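Local atomic coordinates of nucleoporin NUP170 (Chaetomium thermophilum, PDB entry 5HAX), a protein that probably serves as a scaffold component of the nuclear pore complex, joining an N-terminal beta-propeller domain to an alpha-helical C-terminal region. Residues 171-179 with 189-198. Sequence-based numbering, arbitrary orientation.
Sequences RGGSDVSFI and LGGESDTDIH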
# COMPACT_ATOMS: atom_id res chain seq x y z
N ARG A 171 -31.83 -6.03 14.34
CA ARG A 171 -30.74 -6.97 14.15
C ARG A 171 -31.26 -8.39 13.94
O ARG A 171 -30.94 -9.03 12.93
CB ARG A 171 -29.80 -6.94 15.36
CG ARG A 171 -28.51 -7.71 15.15
CD ARG A 171 -27.84 -8.04 16.47
NE ARG A 171 -28.53 -9.10 17.19
CZ ARG A 171 -28.09 -9.65 18.32
NH1 ARG A 171 -26.95 -9.25 18.85
NH2 ARG A 171 -28.79 -10.61 18.91
N GLY A 172 -32.06 -8.87 14.87
CA GLY A 172 -32.45 -10.26 14.90
C GLY A 172 -31.71 -11.03 15.97
O GLY A 172 -31.20 -10.48 16.94
N GLY A 173 -31.65 -12.35 15.77
CA GLY A 173 -31.07 -13.24 16.76
C GLY A 173 -29.58 -13.45 16.65
O GLY A 173 -28.98 -14.01 17.57
N SER A 174 -28.96 -13.01 15.56
CA SER A 174 -27.54 -13.26 15.31
C SER A 174 -26.71 -12.05 15.72
O SER A 174 -26.96 -10.93 15.27
CB SER A 174 -27.30 -13.60 13.84
OG SER A 174 -27.90 -14.83 13.49
N ASP A 175 -25.71 -12.29 16.57
CA ASP A 175 -24.77 -11.26 16.97
C ASP A 175 -24.05 -10.67 15.76
O ASP A 175 -23.81 -11.36 14.76
CB ASP A 175 -23.75 -11.85 17.95
CG ASP A 175 -22.53 -10.96 18.14
OD1 ASP A 175 -22.60 -10.02 18.96
OD2 ASP A 175 -21.50 -11.21 17.48
N VAL A 176 -23.71 -9.39 15.86
CA VAL A 176 -22.92 -8.69 14.84
C VAL A 176 -21.65 -8.19 15.51
O VAL A 176 -21.69 -7.26 16.33
CB VAL A 176 -23.70 -7.52 14.21
CG1 VAL A 176 -22.82 -6.77 13.23
CG2 VAL A 176 -24.96 -8.03 13.51
N SER A 177 -20.51 -8.80 15.15
CA SER A 177 -19.20 -8.38 15.63
C SER A 177 -18.26 -7.98 14.51
O SER A 177 -17.16 -7.48 14.80
CB SER A 177 -18.54 -9.50 16.45
OG SER A 177 -19.20 -9.70 17.69
N PHE A 178 -18.63 -8.19 13.25
CA PHE A 178 -17.77 -7.90 12.12
C PHE A 178 -18.60 -7.23 11.03
O PHE A 178 -19.65 -7.75 10.64
CB PHE A 178 -17.12 -9.19 11.58
CG PHE A 178 -16.52 -10.04 12.66
CD1 PHE A 178 -15.34 -9.67 13.28
CD2 PHE A 178 -17.13 -11.22 13.06
CE1 PHE A 178 -14.77 -10.45 14.27
CE2 PHE A 178 -16.58 -12.01 14.05
CZ PHE A 178 -15.40 -11.63 14.66
N ILE A 179 -18.12 -6.08 10.56
CA ILE A 179 -18.76 -5.32 9.49
C ILE A 179 -17.68 -4.98 8.47
O ILE A 179 -16.62 -4.47 8.84
CB ILE A 179 -19.43 -4.04 10.00
CG1 ILE A 179 -20.37 -4.34 11.17
CG2 ILE A 179 -20.18 -3.34 8.87
CD1 ILE A 179 -20.83 -3.10 11.92
N LEU A 189 -22.34 -8.37 7.12
CA LEU A 189 -22.32 -8.53 8.57
C LEU A 189 -22.13 -9.99 8.96
O LEU A 189 -22.60 -10.90 8.27
CB LEU A 189 -23.63 -8.03 9.21
CG LEU A 189 -24.18 -6.67 8.80
CD1 LEU A 189 -25.56 -6.49 9.41
CD2 LEU A 189 -23.25 -5.54 9.22
N GLY A 190 -21.46 -10.19 10.09
CA GLY A 190 -21.25 -11.50 10.69
C GLY A 190 -20.93 -11.34 12.15
O GLY A 190 -20.67 -10.23 12.63
N GLY A 191 -20.94 -12.45 12.88
CA GLY A 191 -20.71 -12.37 14.31
C GLY A 191 -20.42 -13.71 14.96
O GLY A 191 -20.02 -14.67 14.31
N GLU A 192 -20.63 -13.73 16.28
CA GLU A 192 -20.22 -14.84 17.13
C GLU A 192 -21.38 -15.75 17.53
O GLU A 192 -21.25 -16.54 18.47
CB GLU A 192 -19.51 -14.29 18.38
CG GLU A 192 -18.31 -13.41 18.04
CD GLU A 192 -17.57 -12.93 19.27
OE1 GLU A 192 -18.22 -12.71 20.32
OE2 GLU A 192 -16.33 -12.76 19.19
N SER A 193 -22.51 -15.66 16.82
CA SER A 193 -23.64 -16.56 17.05
C SER A 193 -23.62 -17.76 16.11
O SER A 193 -24.04 -18.85 16.51
CB SER A 193 -24.96 -15.81 16.87
OG SER A 193 -25.13 -14.81 17.86
N ASP A 194 -23.15 -17.57 14.89
CA ASP A 194 -23.21 -18.58 13.84
C ASP A 194 -22.30 -18.10 12.72
O ASP A 194 -21.62 -17.08 12.84
CB ASP A 194 -24.65 -18.78 13.36
CG ASP A 194 -25.36 -17.48 13.06
OD1 ASP A 194 -26.32 -17.14 13.78
OD2 ASP A 194 -24.94 -16.78 12.11
N THR A 195 -22.28 -18.85 11.62
CA THR A 195 -21.46 -18.53 10.46
C THR A 195 -22.23 -17.82 9.36
O THR A 195 -21.70 -17.63 8.27
CB THR A 195 -20.81 -19.79 9.90
OG1 THR A 195 -21.82 -20.69 9.41
CG2 THR A 195 -19.97 -20.50 10.95
N ASP A 196 -23.48 -17.42 9.63
CA ASP A 196 -24.28 -16.78 8.60
C ASP A 196 -23.73 -15.40 8.26
O ASP A 196 -23.18 -14.70 9.12
CB ASP A 196 -25.73 -16.62 9.05
CG ASP A 196 -26.43 -17.95 9.26
OD1 ASP A 196 -25.87 -18.99 8.86
OD2 ASP A 196 -27.54 -17.93 9.82
N ILE A 197 -23.89 -15.01 7.00
CA ILE A 197 -23.49 -13.69 6.52
C ILE A 197 -24.75 -12.96 6.07
O ILE A 197 -25.51 -13.47 5.25
CB ILE A 197 -22.47 -13.79 5.38
CG1 ILE A 197 -21.13 -14.29 5.94
CG2 ILE A 197 -22.28 -12.44 4.69
CD1 ILE A 197 -20.10 -14.60 4.90
N HIS A 198 -24.95 -11.76 6.61
CA HIS A 198 -26.06 -10.90 6.25
C HIS A 198 -25.56 -9.72 5.44
O HIS A 198 -24.37 -9.38 5.46
CB HIS A 198 -26.79 -10.39 7.50
CG HIS A 198 -27.36 -11.48 8.36
ND1 HIS A 198 -26.59 -12.17 9.28
CD2 HIS A 198 -28.61 -11.99 8.45
CE1 HIS A 198 -27.35 -13.05 9.90
NE2 HIS A 198 -28.58 -12.97 9.41
O HOH W 1 -28.56 -15.67 11.08
O HOH W 2 -23.48 -14.10 14.24
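Leu189 lays its CD2 alongside Ile179, 3.7 Å from CG1, with both side chains pointing the same way from a non-hydrogen-bonded antiparallel pair. Val176 joins them more loosely through CG1, and Ala138 of strand 133-139, in the preceding four-stranded sheet, touches both Val176 and Ile179. The neighbouring pair, Phe178 and Gly190, is hydrogen-bonded, and here the hairpin opens into a classic beta bulge: Gly190 O takes Ser177 N at 2.9 Å on a lone pair in its carbonyl plane, and Phe178 N at 3.0 Å, tilted from that plane. On the face of the sheet opposite Leu189 and Ile179, the Phe178 ring brings CD2 to 4.0 Å from Gly191 CA. Gly191 has no room for a side chain, because a CB would run into Asp175 O.

Past the bulge, side chains bind backbone. Asp175 swings CG anti to its own N (chi1 165°), which carries OD2 to 2.9 Å from Glu192 N, which meets OD2 on its anti side, somewhat out of the carboxylate plane; Ser177 OG donates to the same oxygen on its syn lone pair. In return Ser193 OG receives Asp175 N along a nearly straight bond (168°), and a water bridges Asp175 O to Ser193 N.

Farther along, Ser174 OG donates to the syn lone pair of Asp194 OD1 at 2.8 Å, while Asp194 OD2 closes an Asx turn onto Asp196 N. Replacing Asp194 by an alanine would probably leave Ser174 OG without its acceptor and the turn without its closing bond. A second water donates to both Ser174 OG and Asp196 OD2. The chemistry thus changes from apolar packing on one face of the hairpin to side-chain hydrogen bonds before 178 and after 190; with no strand pairing there, the bonds of Asp175, Ser193 and Asp194 and the two waters probably hold the loops in register.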